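Local coordinates for monomethylamine corrinoid protein 1 (Methanosarcina barkeri, PDB 3EZX) that carries a methyl group on its corrinoid cofactor from the methyltransferase MtmB to MtbA in methanogenesis from methylamine, at residues F6-V14 and K41-V50; E91-V99 and V135-K146. All blocks are in the same frame, centred on the assembly; numbering follows the deposited sequence.

Contact 1: residues F6-V14 and K41-V50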
loop_
_atom_site.group_PDB
_atom_site.type_symbol
_atom_site.label_atom_id
_atom_site.label_comp_id
_atom_site.label_asym_id
_atom_site.label_seq_id
_atom_site.Cartn_x
_atom_site.Cartn_y
_atom_site.Cartn_z
ATOM N N PHE A 6 -13.335 -11.752 13.018
ATOM C CA PHE A 6 -12.759 -10.438 12.763
ATOM C C PHE A 6 -11.993 -9.992 14.020
ATOM O O PHE A 6 -10.841 -9.552 13.950
ATOM C CB PHE A 6 -13.847 -9.412 12.440
ATOM C CG PHE A 6 -14.395 -9.527 11.048
ATOM C CD1 PHE A 6 -13.544 -9.757 9.974
ATOM C CD2 PHE A 6 -15.752 -9.365 10.801
ATOM C CE1 PHE A 6 -14.030 -9.824 8.676
ATOM C CE2 PHE A 6 -16.251 -9.429 9.508
ATOM C CZ PHE A 6 -15.384 -9.659 8.437
ATOM N N ASP A 7 -12.643 -10.115 15.174
ATOM C CA ASP A 7 -12.039 -9.745 16.444
ATOM C C ASP A 7 -10.764 -10.564 16.685
ATOM O O ASP A 7 -9.758 -10.033 17.163
ATOM C CB ASP A 7 -13.031 -9.971 17.597
ATOM C CG ASP A 7 -14.340 -9.197 17.426
ATOM O OD1 ASP A 7 -14.305 -7.995 17.095
ATOM O OD2 ASP A 7 -15.415 -9.797 17.642
ATOM N N LYS A 8 -10.805 -11.853 16.352
ATOM C CA LYS A 8 -9.645 -12.721 16.527
ATOM C C LYS A 8 -8.478 -12.254 15.657
ATOM O O LYS A 8 -7.314 -12.284 16.074
ATOM C CB LYS A 8 -10.002 -14.167 16.175
ATOM C CG LYS A 8 -10.898 -14.864 17.179
ATOM C CD LYS A 8 -11.011 -16.348 16.868
ATOM C CE LYS A 8 -11.802 -17.072 17.949
ATOM N NZ LYS A 8 -11.835 -18.551 17.731
ATOM N N LEU A 9 -8.801 -11.836 14.439
ATOM C CA LEU A 9 -7.800 -11.336 13.510
ATOM C C LEU A 9 -7.279 -10.013 14.060
ATOM O O LEU A 9 -6.074 -9.772 14.106
ATOM C CB LEU A 9 -8.426 -11.131 12.127
ATOM C CG LEU A 9 -8.825 -12.427 11.415
ATOM C CD1 LEU A 9 -9.735 -12.133 10.235
ATOM C CD2 LEU A 9 -7.567 -13.162 10.974
ATOM N N ARG A 10 -8.201 -9.158 14.482
ATOM C CA ARG A 10 -7.843 -7.867 15.050
ATOM C C ARG A 10 -6.910 -8.056 16.247
ATOM O O ARG A 10 -5.869 -7.401 16.342
ATOM C CB ARG A 10 -9.107 -7.130 15.501
ATOM C CG ARG A 10 -8.858 -5.917 16.381
ATOM C CD ARG A 10 -10.111 -5.555 17.155
ATOM N NE ARG A 10 -10.452 -6.568 18.154
ATOM C CZ ARG A 10 -11.576 -6.569 18.866
ATOM N NH1 ARG A 10 -12.477 -5.611 18.693
ATOM N NH2 ARG A 10 -11.804 -7.526 19.754
ATOM N N ASP A 11 -7.287 -8.957 17.153
ATOM C CA ASP A 11 -6.499 -9.217 18.356
ATOM C C ASP A 11 -5.149 -9.875 18.096
ATOM O O ASP A 11 -4.190 -9.639 18.832
ATOM C CB ASP A 11 -7.293 -10.073 19.351
ATOM C CG ASP A 11 -8.564 -9.390 19.832
ATOM O OD1 ASP A 11 -8.562 -8.145 19.951
ATOM O OD2 ASP A 11 -9.562 -10.097 20.103
ATOM N N ALA A 12 -5.069 -10.702 17.059
ATOM C CA ALA A 12 -3.814 -11.373 16.741
ATOM C C ALA A 12 -2.735 -10.338 16.446
ATOM O O ALA A 12 -1.560 -10.541 16.768
ATOM C CB ALA A 12 -4.000 -12.293 15.549
ATOM N N ILE A 13 -3.140 -9.230 15.831
ATOM C CA ILE A 13 -2.219 -8.149 15.507
ATOM C C ILE A 13 -1.905 -7.360 16.781
ATOM O O ILE A 13 -0.740 -7.107 17.101
ATOM C CB ILE A 13 -2.828 -7.195 14.456
ATOM C CG1 ILE A 13 -3.111 -7.957 13.162
ATOM C CG2 ILE A 13 -1.874 -6.047 14.171
ATOM C CD1 ILE A 13 -1.873 -8.528 12.504
ATOM N N VAL A 14 -2.950 -6.988 17.513
ATOM C CA VAL A 14 -2.788 -6.233 18.748
ATOM C C VAL A 14 -1.894 -6.963 19.746
ATOM O O VAL A 14 -1.103 -6.335 20.447
ATOM C CB VAL A 14 -4.154 -5.953 19.428
ATOM C CG1 VAL A 14 -3.943 -5.119 20.679
ATOM C CG2 VAL A 14 -5.093 -5.229 18.462
ATOM N N LYS A 41 -11.656 -5.431 7.850
ATOM C CA LYS A 41 -12.479 -5.582 9.050
ATOM C C LYS A 41 -11.787 -6.307 10.202
ATOM O O LYS A 41 -12.332 -6.383 11.308
ATOM C CB LYS A 41 -13.795 -6.286 8.708
ATOM C CG LYS A 41 -14.768 -5.402 7.942
ATOM C CD LYS A 41 -16.027 -6.152 7.549
ATOM C CE LYS A 41 -16.954 -5.263 6.727
ATOM N NZ LYS A 41 -18.138 -6.010 6.212
ATOM N N GLY A 42 -10.582 -6.816 9.949
ATOM C CA GLY A 42 -9.845 -7.531 10.977
ATOM C C GLY A 42 -8.408 -7.092 11.220
ATOM O O GLY A 42 -8.102 -6.496 12.253
ATOM N N LEU A 43 -7.523 -7.404 10.277
ATOM C CA LEU A 43 -6.112 -7.053 10.393
ATOM C C LEU A 43 -5.917 -5.545 10.481
ATOM O O LEU A 43 -5.255 -5.058 11.395
ATOM C CB LEU A 43 -5.328 -7.608 9.198
ATOM C CG LEU A 43 -5.463 -9.117 8.939
ATOM C CD1 LEU A 43 -4.751 -9.467 7.646
ATOM C CD2 LEU A 43 -4.891 -9.917 10.105
ATOM N N SER A 44 -6.490 -4.804 9.536
ATOM C CA SER A 44 -6.366 -3.351 9.536
ATOM C C SER A 44 -6.912 -2.724 10.820
ATOM O O SER A 44 -6.326 -1.780 11.351
ATOM C CB SER A 44 -7.085 -2.758 8.324
ATOM O OG SER A 44 -6.458 -3.139 7.118
ATOM N N VAL A 45 -8.035 -3.241 11.312
ATOM C CA VAL A 45 -8.637 -2.733 12.546
ATOM C C VAL A 45 -7.627 -2.855 13.677
ATOM O O VAL A 45 -7.446 -1.928 14.472
ATOM C CB VAL A 45 -9.910 -3.536 12.965
ATOM C CG1 VAL A 45 -10.446 -3.019 14.301
ATOM C CG2 VAL A 45 -10.984 -3.420 11.902
ATOM N N GLY A 46 -6.977 -4.014 13.740
ATOM C CA GLY A 46 -5.978 -4.269 14.759
ATOM C C GLY A 46 -4.750 -3.398 14.571
ATOM O O GLY A 46 -4.231 -2.852 15.541
ATOM N N MET A 47 -4.273 -3.260 13.334
ATOM C CA MET A 47 -3.092 -2.432 13.089
ATOM C C MET A 47 -3.320 -0.987 13.541
ATOM O O MET A 47 -2.393 -0.315 13.993
ATOM C CB MET A 47 -2.704 -2.446 11.610
ATOM C CG MET A 47 -1.271 -1.949 11.334
ATOM S SD MET A 47 0.016 -3.064 11.996
ATOM C CE MET A 47 0.270 -2.331 13.591
ATOM N N LYS A 48 -4.557 -0.514 13.412
ATOM C CA LYS A 48 -4.905 0.838 13.825
ATOM C C LYS A 48 -4.797 0.958 15.343
ATOM O O LYS A 48 -4.210 1.907 15.852
ATOM C CB LYS A 48 -6.325 1.183 13.384
ATOM C CG LYS A 48 -6.763 2.583 13.781
ATOM C CD LYS A 48 -8.193 2.869 13.351
ATOM C CE LYS A 48 -8.611 4.283 13.734
ATOM N NZ LYS A 48 -10.017 4.574 13.328
ATOM N N ILE A 49 -5.364 -0.009 16.063
ATOM C CA ILE A 49 -5.306 0.002 17.523
ATOM C C ILE A 49 -3.856 -0.029 18.002
ATOM O O ILE A 49 -3.481 0.697 18.924
ATOM C CB ILE A 49 -6.055 -1.206 18.124
ATOM C CG1 ILE A 49 -7.556 -1.062 17.867
ATOM C CG2 ILE A 49 -5.749 -1.328 19.613
ATOM C CD1 ILE A 49 -8.389 -2.245 18.331
ATOM N N VAL A 50 -3.047 -0.873 17.365
ATOM C CA VAL A 50 -1.635 -1.004 17.709
ATOM C C VAL A 50 -0.916 0.302 17.404
ATOM O O VAL A 50 0.085 0.639 18.039
ATOM C CB VAL A 50 -0.967 -2.155 16.911
ATOM C CG1 VAL A 50 0.529 -2.206 17.205
ATOM C CG2 VAL A 50 -1.616 -3.484 17.279
HETATM O O HOH W 1 -12.599 -6.230 14.792
#

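Contact 2: residues E91-V99 and V135-K146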
loop_
_atom_site.group_PDB
_atom_site.type_symbol
_atom_site.label_atom_id
_atom_site.label_comp_id
_atom_site.label_asym_id
_atom_site.label_seq_id
_atom_site.Cartn_x
_atom_site.Cartn_y
_atom_site.Cartn_z
ATOM N N GLU A 91 -5.419 -4.849 -19.730
ATOM C CA GLU A 91 -4.335 -4.045 -19.173
ATOM C C GLU A 91 -4.638 -2.558 -19.274
ATOM O O GLU A 91 -4.283 -1.911 -20.258
ATOM C CB GLU A 91 -3.024 -4.346 -19.904
ATOM C CG GLU A 91 -2.629 -5.806 -19.862
ATOM C CD GLU A 91 -2.522 -6.332 -18.446
ATOM O OE1 GLU A 91 -1.627 -5.872 -17.704
ATOM O OE2 GLU A 91 -3.338 -7.203 -18.072
ATOM N N ALA A 92 -5.295 -2.020 -18.251
ATOM C CA ALA A 92 -5.651 -0.606 -18.219
ATOM C C ALA A 92 -4.411 0.274 -18.164
ATOM O O ALA A 92 -4.517 1.496 -18.060
ATOM C CB ALA A 92 -6.542 -0.318 -17.019
ATOM N N GLY A 93 -3.237 -0.349 -18.229
ATOM C CA GLY A 93 -2.003 0.414 -18.191
ATOM C C GLY A 93 -0.899 -0.220 -17.368
ATOM O O GLY A 93 -1.049 -1.324 -16.840
ATOM N N LEU A 94 0.219 0.492 -17.263
ATOM C CA LEU A 94 1.371 0.024 -16.508
ATOM C C LEU A 94 1.535 0.819 -15.222
ATOM O O LEU A 94 1.618 2.047 -15.249
ATOM C CB LEU A 94 2.645 0.172 -17.337
ATOM C CG LEU A 94 3.935 -0.196 -16.590
ATOM C CD1 LEU A 94 4.018 -1.710 -16.469
ATOM C CD2 LEU A 94 5.143 0.352 -17.333
ATOM N N ALA A 95 1.586 0.117 -14.098
ATOM C CA ALA A 95 1.754 0.780 -12.819
ATOM C C ALA A 95 3.150 0.512 -12.279
ATOM O O ALA A 95 3.580 -0.634 -12.167
ATOM C CB ALA A 95 0.715 0.282 -11.831
ATOM N N ILE A 96 3.861 1.586 -11.969
ATOM C CA ILE A 96 5.205 1.509 -11.412
ATOM C C ILE A 96 5.050 1.870 -9.939
ATOM O O ILE A 96 4.843 3.045 -9.605
ATOM C CB ILE A 96 6.153 2.520 -12.114
ATOM C CG1 ILE A 96 6.223 2.218 -13.628
ATOM C CG2 ILE A 96 7.529 2.461 -11.469
ATOM C CD1 ILE A 96 7.014 3.259 -14.409
ATOM N N THR A 97 5.127 0.859 -9.075
ATOM C CA THR A 97 4.953 1.041 -7.637
ATOM C C THR A 97 6.234 1.131 -6.823
ATOM O O THR A 97 7.203 0.414 -7.083
ATOM C CB THR A 97 4.096 -0.112 -7.036
ATOM O OG1 THR A 97 4.618 -1.386 -7.456
ATOM C CG2 THR A 97 2.631 0.007 -7.477
ATOM N N PHE A 98 6.221 1.985 -5.805
ATOM C CA PHE A 98 7.419 2.160 -4.997
ATOM C C PHE A 98 7.132 2.822 -3.652
ATOM O O PHE A 98 6.081 3.420 -3.452
ATOM C CB PHE A 98 8.391 3.037 -5.773
ATOM C CG PHE A 98 7.813 4.379 -6.129
ATOM C CD1 PHE A 98 7.998 5.469 -5.292
ATOM C CD2 PHE A 98 7.048 4.541 -7.279
ATOM C CE1 PHE A 98 7.425 6.705 -5.590
ATOM C CE2 PHE A 98 6.472 5.770 -7.585
ATOM C CZ PHE A 98 6.663 6.856 -6.738
ATOM N N VAL A 99 8.076 2.697 -2.730
ATOM C CA VAL A 99 7.971 3.320 -1.425
ATOM C C VAL A 99 9.099 4.357 -1.417
ATOM O O VAL A 99 10.215 4.058 -1.827
ATOM C CB VAL A 99 8.195 2.299 -0.300
ATOM C CG1 VAL A 99 8.010 2.974 1.049
ATOM C CG2 VAL A 99 7.241 1.132 -0.462
ATOM N N VAL A 135 12.996 6.133 -10.135
ATOM C CA VAL A 135 11.581 6.107 -10.481
ATOM C C VAL A 135 11.464 6.876 -11.789
ATOM O O VAL A 135 10.718 6.491 -12.690
ATOM C CB VAL A 135 10.701 6.793 -9.399
ATOM C CG1 VAL A 135 9.246 6.805 -9.840
ATOM C CG2 VAL A 135 10.826 6.058 -8.074
ATOM N N VAL A 136 12.222 7.966 -11.882
ATOM C CA VAL A 136 12.240 8.795 -13.080
ATOM C C VAL A 136 12.847 7.999 -14.231
ATOM O O VAL A 136 12.381 8.082 -15.363
ATOM C CB VAL A 136 13.075 10.075 -12.874
ATOM C CG1 VAL A 136 13.147 10.863 -14.170
ATOM C CG2 VAL A 136 12.456 10.926 -11.788
ATOM N N GLU A 137 13.889 7.228 -13.938
ATOM C CA GLU A 137 14.533 6.422 -14.965
ATOM C C GLU A 137 13.573 5.355 -15.466
ATOM O O GLU A 137 13.547 5.041 -16.658
ATOM C CB GLU A 137 15.811 5.773 -14.421
ATOM C CG GLU A 137 17.036 6.672 -14.514
ATOM C CD GLU A 137 18.288 6.042 -13.926
ATOM O OE1 GLU A 137 18.525 4.839 -14.169
ATOM O OE2 GLU A 137 19.041 6.757 -13.231
ATOM N N GLU A 138 12.779 4.808 -14.553
ATOM C CA GLU A 138 11.817 3.773 -14.903
ATOM C C GLU A 138 10.719 4.372 -15.776
ATOM O O GLU A 138 10.285 3.758 -16.753
ATOM C CB GLU A 138 11.204 3.178 -13.635
ATOM C CG GLU A 138 10.488 1.852 -13.842
ATOM C CD GLU A 138 11.414 0.770 -14.369
ATOM O OE1 GLU A 138 12.600 0.765 -13.975
ATOM O OE2 GLU A 138 10.958 -0.080 -15.164
ATOM N N ALA A 139 10.283 5.578 -15.422
ATOM C CA ALA A 139 9.235 6.265 -16.171
ATOM C C ALA A 139 9.707 6.628 -17.577
ATOM O O ALA A 139 8.922 6.620 -18.525
ATOM C CB ALA A 139 8.797 7.519 -15.427
ATOM N N ALA A 140 10.993 6.947 -17.701
ATOM C CA ALA A 140 11.584 7.315 -18.983
ATOM C C ALA A 140 11.577 6.138 -19.951
ATOM O O ALA A 140 11.245 6.294 -21.123
ATOM C CB ALA A 140 13.015 7.811 -18.774
ATOM N N LYS A 141 11.948 4.960 -19.456
ATOM C CA LYS A 141 11.983 3.753 -20.277
ATOM C C LYS A 141 10.601 3.461 -20.847
ATOM O O LYS A 141 10.473 2.785 -21.865
ATOM C CB LYS A 141 12.435 2.546 -19.443
ATOM C CG LYS A 141 13.777 2.709 -18.742
ATOM C CD LYS A 141 14.055 1.533 -17.812
ATOM C CE LYS A 141 15.289 1.774 -16.952
ATOM N NZ LYS A 141 15.480 0.706 -15.927
ATOM N N HIS A 142 9.569 3.972 -20.183
ATOM C CA HIS A 142 8.194 3.748 -20.614
ATOM C C HIS A 142 7.507 5.029 -21.085
ATOM O O HIS A 142 6.283 5.142 -21.032
ATOM C CB HIS A 142 7.392 3.122 -19.468
ATOM C CG HIS A 142 7.843 1.741 -19.101
ATOM N ND1 HIS A 142 7.626 0.649 -19.911
ATOM C CD2 HIS A 142 8.511 1.280 -18.018
ATOM C CE1 HIS A 142 8.142 -0.428 -19.343
ATOM N NE2 HIS A 142 8.685 -0.072 -18.194
ATOM N N LYS A 143 8.295 5.989 -21.551
ATOM C CA LYS A 143 7.740 7.250 -22.020
ATOM C C LYS A 143 6.846 7.043 -23.234
ATOM O O LYS A 143 7.201 6.317 -24.166
ATOM C CB LYS A 143 8.864 8.227 -22.376
ATOM C CG LYS A 143 8.383 9.632 -22.724
ATOM C CD LYS A 143 9.563 10.552 -22.999
ATOM C CE LYS A 143 9.127 12.003 -23.122
ATOM N NZ LYS A 143 10.289 12.913 -23.322
ATOM N N GLY A 144 5.680 7.682 -23.212
ATOM C CA GLY A 144 4.758 7.572 -24.326
ATOM C C GLY A 144 3.622 6.590 -24.136
ATOM O O GLY A 144 2.577 6.720 -24.774
ATOM N N GLU A 145 3.814 5.603 -23.268
ATOM C CA GLU A 145 2.768 4.619 -23.038
ATOM C C GLU A 145 1.897 4.960 -21.833
ATOM O O GLU A 145 2.074 5.999 -21.201
ATOM C CB GLU A 145 3.376 3.218 -22.895
ATOM C CG GLU A 145 4.467 3.086 -21.854
ATOM C CD GLU A 145 5.246 1.788 -21.999
ATOM O OE1 GLU A 145 5.954 1.626 -23.015
ATOM O OE2 GLU A 145 5.147 0.928 -21.101
ATOM N N LYS A 146 0.940 4.089 -21.535
ATOM C CA LYS A 146 0.030 4.302 -20.418
ATOM C C LYS A 146 0.772 3.998 -19.122
ATOM O O LYS A 146 0.982 2.832 -18.781
ATOM C CB LYS A 146 -1.178 3.380 -20.559
ATOM C CG LYS A 146 -2.463 3.944 -19.984
ATOM C CD LYS A 146 -2.908 5.182 -20.746
ATOM C CE LYS A 146 -4.285 5.641 -20.292
ATOM N NZ LYS A 146 -4.738 6.861 -21.017
#

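Contact 1: residues F6-V14 and K41-V50
In the N-terminal helical bundle, one of whose residues, Met47, touches the bound cobamide, Gly42 and Gly46 of one helix let Arg10 and its neighbours of another come near. The axes of 6-14 and 41-50 approach to 6.9 Å and cross at -37°. With no side chains on the two glycines, backbone meets backbone: Arg10 CA lies 3.1 Å from Gly42 O, and Gly46 CA lies 3.5 Å from Arg10 O, both CA-H...O contacts. The bare CA of Gly46 leaves room for the Arg10 carbonyl. At the start of the pair, Lys41 lays its aliphatic chain over one face of the Phe6 ring, CB standing 3.6 Å from the ring centroid, while CD reaches the far rim near CZ. Replacing the ring of Phe6 with an alanine methyl is likely to leave CB and CD of Lys41 without the flat face they lie on.

This glycine-lined groove receives two knobs of knobs-into-holes packing. Arg10 has CG anti to its own N (chi1 167°), which lays CB, CG and CD among Gly42, Val45, Gly46 and Ile49; the guanidinium leads away to Asp11, NE bonding OD1 at 3.0 Å. Ile13, branched and apolar, fits among Leu43, Gly46, Met47 and Val50, its CG2 coming 4.1 Å from Met47 SD.

Contact 2: residues E91-V99 and V135-K146
The sheet of the Rossmann-like B12-binding domain is lined here by Leu94, Ile96 and Phe98, alternate residues of strand 94-99 that meet Val135, Glu138 and His142 on an almost antiparallel helix and the turn after it. These three side chains make the packed part. Val135 stands over one face of the Phe98 ring, CG2 4.0 Å from its centroid and CG1 over the CE2 rim; Leu165 of helix 161-171 touches both residues. Ile96, whose CD1 extends from the strand to the helix, comes with that atom to 3.8 Å from Glu138 CG, so the glutamate contributes its methylene while its carboxylate makes a weak salt bridge with Lys141.

The loose side belongs to Glu145 and Lys146, both exposed. Lys146 lays only CB and CG beside Gly93, its ammonium end leading away. Its carbonyl nevertheless accepts Leu94 N at 2.9 Å, joining strand 94-99 to the residue just before the neighbouring parallel strand 147-152. Glu145 OE2 takes a weak bond from His142 ND1. Back on the packed side, a chi1 of 176° carries the Leu94 side chain toward the histidine, where CD2 sits over the centre of the imidazole, 3.4 Å from the centroid and 5° off the normal.

From the N terminus, helix 3-14 leads through helix 20-30 into helix 35-55, where contact 1 closes a loop of 26 residues within the helical bundle. The chain then runs along helix 61-82 before contact 2 opens at strand 94-99. Helix 107-118 and strand 122-125 intervene before helix 132-141 returns to the first strand, closing a loop of 35 residues in the Rossmann-like domain. The two loops follow in series, neither nesting nor crossing. Their centres lie 34 Å apart, on opposite sides of the chain's centre. Contact 1 joins two bundle helices, and its Met47 belongs to the cobamide pocket; contact 2 fixes a helix against the sheet, the side chain of Phe98 about 8 Å from the bound cobamide.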